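Local structure of phosphodiesterase (Candida albicans, 6CPU) at residues A[358-361]-A[362-366]. The protein is a largely helical phosphodiesterase of the 3'5'-cyclic nucleotide phosphodiesterase family and binds zinc and magnesium ions. Sequence-based numbering, arbitrary orientation.
Sequences NDFM and IKFSA
Phe-360 and Phe-364, one helical turn apart, lay their rings against each other at the end of a short helix. The planes are near parallel, at 25°, but slid apart, and the centroids lie 4.9 Å from each other. Overlap is therefore slight. Phe-360 CE1 sits over one face of the Phe-364 ring, displaced toward its rim. The closest carbons are Phe-360 CD1 and Phe-364 CD2, at 3.6 Å. The two first torsions differ: CG of Phe-360 is anti to its backbone N (chi1 165°), whereas CG of Phe-364 is anti to its carbonyl carbon (chi1 -69°). The side chains approach at about a right angle, yet their ring planes stay near parallel. Phe-360 O lies in the plane of the Phe-364 ring, at its edge, 3.4 Å from CD2 of Phe-364. The same oxygen accepts a hydrogen bond from Phe-364 N.

Elsewhere on the helix, Met-361 bends at chi2 and chi3 and brings its methyl CE to 3.5 Å from Ala-366 CB. In the same turn the backbone forms a Schellman motif, which ends the helix. Ala-366 N bonds to Met-361 O at 2.9 Å, and Ser-365 N bonds to Ile-362 O. Ser-365, with positive phi, is the C-prime residue of this motif; Phe-364 is the first residue to leave helical phi/psi. CG1 of Ile-362 lies 3.2 Å from Asn-358 O, which also accepts the bond from Ile-362 N.

At the start of the helix, Asn-358 OD1 accepts a hydrogen bond from Leu-378 N and its ND2 donates one to Glu-379 OE1, both in helix 377-394. The Asn-358 side chain lies about 7 Å from the bound magnesium ion. Both phenylalanines pack on helix 470-495, touching Lys-491. Ala-366 is the N-cap of helix 367-371, so the Schellman turn joins two short helices directly.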
ATOM      1  N   ASN A 358     -12.166  -7.032  -8.039  1.00 19.88           N
ATOM      2  CA  ASN A 358     -13.107  -6.397  -8.970  1.00 21.16           C
ATOM      3  C   ASN A 358     -14.332  -7.280  -9.196  1.00 22.08           C
ATOM      4  O   ASN A 358     -15.465  -6.801  -9.155  1.00 21.23           O
ATOM      5  CB  ASN A 358     -12.444  -6.010 -10.302  1.00 21.02           C
ATOM      6  CG  ASN A 358     -11.594  -4.750 -10.200  1.00 21.73           C
ATOM      7  OD1 ASN A 358     -11.773  -3.944  -9.299  1.00 22.02           O
ATOM      8  ND2 ASN A 358     -10.667  -4.581 -11.129  1.00 22.27           N
ATOM      9  N   ASP A 359     -14.118  -8.581  -9.385  1.00 23.50           N
ATOM     10  CA  ASP A 359     -15.232  -9.499  -9.595  1.00 25.71           C
ATOM     11  C   ASP A 359     -16.261  -9.448  -8.469  1.00 23.79           C
ATOM     12  O   ASP A 359     -17.464  -9.420  -8.733  1.00 24.18           O
ATOM     13  CB  ASP A 359     -14.723 -10.936  -9.800  1.00 29.96           C
ATOM     14  CG  ASP A 359     -14.038 -11.123 -11.146  1.00 35.48           C
ATOM     15  OD1 ASP A 359     -14.381 -10.383 -12.099  1.00 42.44           O
ATOM     16  OD2 ASP A 359     -13.154 -12.008 -11.256  1.00 43.91           O
ATOM     17  N   PHE A 360     -15.798  -9.409  -7.222  1.00 21.94           N
ATOM     18  CA  PHE A 360     -16.701  -9.354  -6.088  1.00 21.09           C
ATOM     19  C   PHE A 360     -17.476  -8.030  -6.064  1.00 20.78           C
ATOM     20  O   PHE A 360     -18.683  -8.021  -5.858  1.00 19.39           O
ATOM     21  CB  PHE A 360     -15.932  -9.521  -4.774  1.00 21.23           C
ATOM     22  CG  PHE A 360     -16.714  -9.136  -3.573  1.00 20.63           C
ATOM     23  CD1 PHE A 360     -17.553 -10.046  -2.954  1.00 21.36           C
ATOM     24  CD2 PHE A 360     -16.656  -7.825  -3.072  1.00 20.46           C
ATOM     25  CE1 PHE A 360     -18.291  -9.674  -1.854  1.00 21.64           C
ATOM     26  CE2 PHE A 360     -17.396  -7.457  -1.971  1.00 20.50           C
ATOM     27  CZ  PHE A 360     -18.216  -8.383  -1.360  1.00 21.42           C
ATOM     28  N   MET A 361     -16.754  -6.918  -6.245  1.00 20.56           N
ATOM     29  CA  MET A 361     -17.389  -5.595  -6.198  1.00 19.75           C
ATOM     30  C   MET A 361     -18.460  -5.477  -7.294  1.00 20.34           C
ATOM     31  O   MET A 361     -19.547  -4.921  -7.051  1.00 21.41           O
ATOM     32  CB  MET A 361     -16.349  -4.485  -6.348  1.00 19.86           C
ATOM     33  CG  MET A 361     -15.232  -4.499  -5.308  1.00 19.73           C
ATOM     34  SD  MET A 361     -15.800  -4.134  -3.659  1.00 19.85           S
ATOM     35  CE  MET A 361     -15.877  -2.340  -3.761  1.00 20.57           C
ATOM     36  N   ILE A 362     -18.167  -6.022  -8.474  1.00 20.38           N
ATOM     37  CA  ILE A 362     -19.114  -6.002  -9.600  1.00 21.82           C
ATOM     38  C   ILE A 362     -20.325  -6.891  -9.296  1.00 22.65           C
ATOM     39  O   ILE A 362     -21.479  -6.454  -9.371  1.00 21.44           O
ATOM     40  CB  ILE A 362     -18.425  -6.438 -10.905  1.00 21.78           C
ATOM     41  CG1 ILE A 362     -17.402  -5.390 -11.347  1.00 22.41           C
ATOM     42  CG2 ILE A 362     -19.443  -6.673 -12.021  1.00 22.29           C
ATOM     43  CD1 ILE A 362     -16.379  -5.891 -12.346  1.00 22.60           C
ATOM     44  N   LYS A 363     -20.069  -8.139  -8.927  1.00 25.13           N
ATOM     45  CA  LYS A 363     -21.167  -9.102  -8.791  1.00 26.96           C
ATOM     46  C   LYS A 363     -22.118  -8.755  -7.648  1.00 25.75           C
ATOM     47  O   LYS A 363     -23.311  -9.029  -7.741  1.00 25.55           O
ATOM     48  CB  LYS A 363     -20.615 -10.527  -8.655  1.00 30.85           C
ATOM     49  CG  LYS A 363     -19.833 -10.994  -9.881  1.00 34.53           C
ATOM     50  CD  LYS A 363     -20.711 -11.262 -11.102  1.00 39.83           C
ATOM     51  CE  LYS A 363     -19.874 -11.756 -12.279  1.00 42.98           C
ATOM     52  NZ  LYS A 363     -20.694 -12.146 -13.462  1.00 46.64           N
ATOM     53  N   PHE A 364     -21.607  -8.127  -6.584  1.00 23.42           N
ATOM     54  CA  PHE A 364     -22.430  -7.733  -5.457  1.00 22.75           C
ATOM     55  C   PHE A 364     -22.853  -6.252  -5.481  1.00 22.27           C
ATOM     56  O   PHE A 364     -23.418  -5.757  -4.512  1.00 22.38           O
ATOM     57  CB  PHE A 364     -21.735  -8.108  -4.144  1.00 24.34           C
ATOM     58  CG  PHE A 364     -21.681  -9.593  -3.929  1.00 24.42           C
ATOM     59  CD1 PHE A 364     -22.637 -10.228  -3.148  1.00 26.58           C
ATOM     60  CD2 PHE A 364     -20.739 -10.363  -4.599  1.00 26.21           C
ATOM     61  CE1 PHE A 364     -22.607 -11.606  -2.980  1.00 26.93           C
ATOM     62  CE2 PHE A 364     -20.714 -11.745  -4.450  1.00 26.36           C
ATOM     63  CZ  PHE A 364     -21.649 -12.360  -3.640  1.00 26.66           C
ATOM     64  N   SER A 365     -22.617  -5.578  -6.602  1.00 21.10           N
ATOM     65  CA  SER A 365     -23.131  -4.207  -6.823  1.00 21.23           C
ATOM     66  C   SER A 365     -22.649  -3.247  -5.729  1.00 19.70           C
ATOM     67  O   SER A 365     -23.411  -2.429  -5.218  1.00 19.45           O
ATOM     68  CB  SER A 365     -24.668  -4.210  -6.908  1.00 22.62           C
ATOM     69  OG  SER A 365     -25.122  -4.963  -8.023  1.00 21.45           O
ATOM     70  N   ALA A 366     -21.368  -3.336  -5.400  1.00 18.54           N
ATOM     71  CA  ALA A 366     -20.773  -2.447  -4.426  1.00 17.88           C
ATOM     72  C   ALA A 366     -20.863  -1.005  -4.954  1.00 16.87           C
ATOM     73  O   ALA A 366     -20.703  -0.781  -6.154  1.00 16.87           O
ATOM     74  CB  ALA A 366     -19.319  -2.814  -4.193  1.00 18.25           C
TER